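Local coordinates for protein beta-lactamase (Nostoc sp., PDB 6NHS) that probably hydrolyses the beta-lactam ring of penicillin-type antibiotics, as a class D serine beta-lactamase, at residues A[85-89]-A[114-119]. Residues are numbered along the deposited sequence; the frame is centred on the assembly and turned at random.
Sequences ILTWD and WFYQVL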
ATOM      1  N   ILE A  85       8.184 -16.468  11.825  1.00 22.62           N
ATOM      2  CA  ILE A  85       7.958 -17.273  10.625  1.00 22.95           C
ATOM      3  C   ILE A  85       6.516 -17.755  10.599  1.00 26.46           C
ATOM      4  O   ILE A  85       5.973 -18.184  11.624  1.00 23.07           O
ATOM      5  CB  ILE A  85       8.925 -18.475  10.575  1.00 22.62           C
ATOM      6  CG1 ILE A  85      10.363 -18.011  10.324  1.00 23.47           C
ATOM      7  CG2 ILE A  85       8.494 -19.480   9.492  1.00 22.80           C
ATOM      8  CD1 ILE A  85      11.402 -19.104  10.590  1.00 28.14           C
ATOM      9  N   LEU A  86       5.887 -17.667   9.429  1.00 19.20           N
ATOM     10  CA  LEU A  86       4.744 -18.504   9.100  1.00 21.89           C
ATOM     11  C   LEU A  86       5.177 -19.473   8.010  1.00 25.39           C
ATOM     12  O   LEU A  86       5.875 -19.083   7.064  1.00 23.17           O
ATOM     13  CB  LEU A  86       3.542 -17.679   8.634  1.00 22.99           C
ATOM     14  CG  LEU A  86       2.886 -16.720   9.631  1.00 21.87           C
ATOM     15  CD1 LEU A  86       1.692 -16.012   8.968  1.00 19.68           C
ATOM     16  CD2 LEU A  86       2.448 -17.442  10.897  1.00 19.88           C
ATOM     17  N   THR A  87       4.788 -20.735   8.146  1.00 24.57           N
ATOM     18  CA  THR A  87       5.286 -21.745   7.226  1.00 20.19           C
ATOM     19  C   THR A  87       4.346 -21.929   6.039  1.00 22.07           C
ATOM     20  O   THR A  87       3.123 -21.819   6.150  1.00 21.96           O
ATOM     21  CB  THR A  87       5.502 -23.085   7.937  1.00 21.16           C
ATOM     22  OG1 THR A  87       4.322 -23.460   8.667  1.00 23.32           O
ATOM     23  CG2 THR A  87       6.692 -23.001   8.895  1.00 22.45           C
ATOM     24  N   TRP A  88       4.949 -22.214   4.891  1.00 22.21           N
ATOM     25  CA  TRP A  88       4.191 -22.549   3.693  1.00 24.17           C
ATOM     26  C   TRP A  88       3.383 -23.826   3.916  1.00 23.51           C
ATOM     27  O   TRP A  88       3.865 -24.786   4.528  1.00 24.07           O
ATOM     28  CB  TRP A  88       5.180 -22.702   2.533  1.00 23.85           C
ATOM     29  CG  TRP A  88       4.645 -23.209   1.243  1.00 22.28           C
ATOM     30  CD1 TRP A  88       3.557 -22.753   0.565  1.00 25.07           C
ATOM     31  CD2 TRP A  88       5.224 -24.239   0.437  1.00 22.93           C
ATOM     32  NE1 TRP A  88       3.402 -23.465  -0.605  1.00 23.46           N
ATOM     33  CE2 TRP A  88       4.418 -24.379  -0.706  1.00 23.69           C
ATOM     34  CE3 TRP A  88       6.338 -25.076   0.584  1.00 23.32           C
ATOM     35  CZ2 TRP A  88       4.692 -25.316  -1.706  1.00 26.28           C
ATOM     36  CZ3 TRP A  88       6.606 -26.012  -0.411  1.00 27.37           C
ATOM     37  CH2 TRP A  88       5.786 -26.119  -1.540  1.00 27.43           C
ATOM     38  N   ASP A  89       2.138 -23.841   3.421  1.00 23.13           N
ATOM     39  CA  ASP A  89       1.265 -25.001   3.593  1.00 24.84           C
ATOM     40  C   ASP A  89       1.494 -26.099   2.557  1.00 23.94           C
ATOM     41  O   ASP A  89       0.737 -27.079   2.540  1.00 24.89           O
ATOM     42  CB  ASP A  89      -0.209 -24.575   3.572  1.00 26.91           C
ATOM     43  CG  ASP A  89      -0.641 -23.976   2.241  1.00 30.35           C
ATOM     44  OD1 ASP A  89       0.159 -23.940   1.275  1.00 28.60           O
ATOM     45  OD2 ASP A  89      -1.804 -23.529   2.166  1.00 31.42           O
ATOM     46  N   TRP A 114      -0.802 -15.342   0.769  1.00 25.77           N
ATOM     47  CA  TRP A 114      -1.229 -16.353   1.735  1.00 21.44           C
ATOM     48  C   TRP A 114      -0.767 -16.015   3.151  1.00 20.85           C
ATOM     49  O   TRP A 114      -1.488 -16.291   4.115  1.00 25.80           O
ATOM     50  CB  TRP A 114      -0.744 -17.747   1.323  1.00 22.27           C
ATOM     51  CG  TRP A 114       0.751 -17.996   1.413  1.00 22.57           C
ATOM     52  CD1 TRP A 114       1.635 -18.035   0.371  1.00 23.39           C
ATOM     53  CD2 TRP A 114       1.519 -18.266   2.598  1.00 23.50           C
ATOM     54  NE1 TRP A 114       2.904 -18.302   0.834  1.00 23.97           N
ATOM     55  CE2 TRP A 114       2.861 -18.446   2.195  1.00 23.66           C
ATOM     56  CE3 TRP A 114       1.202 -18.380   3.956  1.00 24.04           C
ATOM     57  CZ2 TRP A 114       3.883 -18.727   3.103  1.00 21.11           C
ATOM     58  CZ3 TRP A 114       2.220 -18.658   4.860  1.00 22.50           C
ATOM     59  CH2 TRP A 114       3.544 -18.825   4.430  1.00 21.39           C
ATOM     60  N   PHE A 115       0.418 -15.415   3.292  1.00 22.71           N
ATOM     61  CA  PHE A 115       0.908 -14.989   4.602  1.00 20.21           C
ATOM     62  C   PHE A 115      -0.063 -14.005   5.244  1.00 23.46           C
ATOM     63  O   PHE A 115      -0.444 -14.151   6.413  1.00 20.94           O
ATOM     64  CB  PHE A 115       2.301 -14.366   4.435  1.00 20.54           C
ATOM     65  CG  PHE A 115       2.991 -14.003   5.733  1.00 20.14           C
ATOM     66  CD1 PHE A 115       2.744 -12.786   6.358  1.00 22.64           C
ATOM     67  CD2 PHE A 115       3.927 -14.860   6.299  1.00 20.33           C
ATOM     68  CE1 PHE A 115       3.393 -12.448   7.543  1.00 22.52           C
ATOM     69  CE2 PHE A 115       4.584 -14.522   7.473  1.00 21.25           C
ATOM     70  CZ  PHE A 115       4.319 -13.321   8.094  1.00 21.74           C
ATOM     71  N   TYR A 116      -0.507 -13.011   4.478  1.00 24.22           N
ATOM     72  CA  TYR A 116      -1.405 -12.003   5.024  1.00 24.11           C
ATOM     73  C   TYR A 116      -2.823 -12.520   5.197  1.00 24.87           C
ATOM     74  O   TYR A 116      -3.573 -11.972   6.012  1.00 23.56           O
ATOM     75  CB  TYR A 116      -1.362 -10.767   4.132  1.00 22.47           C
ATOM     76  CG  TYR A 116      -0.152  -9.922   4.437  1.00 23.80           C
ATOM     77  CD1 TYR A 116      -0.233  -8.883   5.348  1.00 22.61           C
ATOM     78  CD2 TYR A 116       1.078 -10.191   3.849  1.00 23.96           C
ATOM     79  CE1 TYR A 116       0.866  -8.115   5.649  1.00 24.42           C
ATOM     80  CE2 TYR A 116       2.191  -9.430   4.147  1.00 23.72           C
ATOM     81  CZ  TYR A 116       2.075  -8.390   5.047  1.00 25.68           C
ATOM     82  OH  TYR A 116       3.166  -7.612   5.352  1.00 24.78           O
ATOM     83  N   GLN A 117      -3.210 -13.570   4.469  1.00 22.57           N
ATOM     84  CA  GLN A 117      -4.502 -14.190   4.738  1.00 26.11           C
ATOM     85  C   GLN A 117      -4.499 -14.899   6.089  1.00 26.52           C
ATOM     86  O   GLN A 117      -5.503 -14.871   6.812  1.00 24.62           O
ATOM     87  CB  GLN A 117      -4.865 -15.151   3.610  1.00 26.49           C
ATOM     88  CG  GLN A 117      -5.250 -14.442   2.311  1.00 27.19           C
ATOM     89  CD  GLN A 117      -5.521 -15.421   1.187  1.00 30.19           C
ATOM     90  OE1 GLN A 117      -4.701 -16.292   0.899  1.00 27.72           O
ATOM     91  NE2 GLN A 117      -6.682 -15.299   0.563  1.00 30.00           N
ATOM     92  N   VAL A 118      -3.381 -15.536   6.455  1.00 23.93           N
ATOM     93  CA  VAL A 118      -3.267 -16.106   7.798  1.00 22.36           C
ATOM     94  C   VAL A 118      -3.392 -15.004   8.846  1.00 22.72           C
ATOM     95  O   VAL A 118      -4.122 -15.145   9.834  1.00 24.76           O
ATOM     96  CB  VAL A 118      -1.940 -16.874   7.957  1.00 26.13           C
ATOM     97  CG1 VAL A 118      -1.782 -17.362   9.402  1.00 27.00           C
ATOM     98  CG2 VAL A 118      -1.863 -18.044   6.981  1.00 25.21           C
ATOM     99  N   LEU A 119      -2.684 -13.888   8.637  1.00 21.13           N
ATOM    100  CA  LEU A 119      -2.735 -12.793   9.605  1.00 24.42           C
ATOM    101  C   LEU A 119      -4.163 -12.303   9.801  1.00 23.39           C
ATOM    102  O   LEU A 119      -4.608 -12.102  10.936  1.00 22.19           O
ATOM    103  CB  LEU A 119      -1.839 -11.641   9.154  1.00 24.65           C
ATOM    104  CG  LEU A 119      -0.330 -11.907   9.048  1.00 25.32           C
ATOM    105  CD1 LEU A 119       0.391 -10.620   8.676  1.00 24.16           C
ATOM    106  CD2 LEU A 119       0.231 -12.466  10.359  1.00 21.67           C
TER
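Trp114, on the first turn of helix 113-123, reaches out to the backbone of segment 85-89 with the far rim of its indole. A chi1 of 69° tucks CG in between the two backbone branches and carries the six-membered ring to that segment. Its CH2 lies 3.5 Å from Leu86 O, which meets the ring at its edge, near the ring plane, where the partly positive C-H groups suit a carbonyl oxygen. Thr87 O is equally close to Trp114 CH2 but approaches obliquely. Trp88 CD1 lies over one indole face, toward the rim, and its CB is 4.2 Å from Trp114 CZ2. At the indole's polar corner, Trp114 NE1 donates to Trp98 O, so the N-H of this buried ring is satisfied.

Phe115 offers a face instead of an edge. With CG anti to the backbone N (chi1 -174°), its ring turns one face to Leu86, whose CD1 stands 3.7 Å from the ring centroid and 16° off the normal, a CH-pi contact. Leu86 CB and CG crowd the CE2 corner, and the two side chains cross at about a right angle. Ile104 and Ala107 of helix 104-110 also touch Phe115.

One turn on, Val118 brings CG1 to 3.8 Å from Leu86 CD1, a compact beta-branched residue fitting beside the leucine. Leu119 CD2 touches the same methyl more loosely, at 4.1 Å.

Backbone hydrogen bonds of Leu86 with Thr102 pair its short strand antiparallel with strand 102-103. None joins the two segments, so their contact, mainly dispersion around Leu86 with carbonyl oxygens against aromatic C-H groups, has little that is directional.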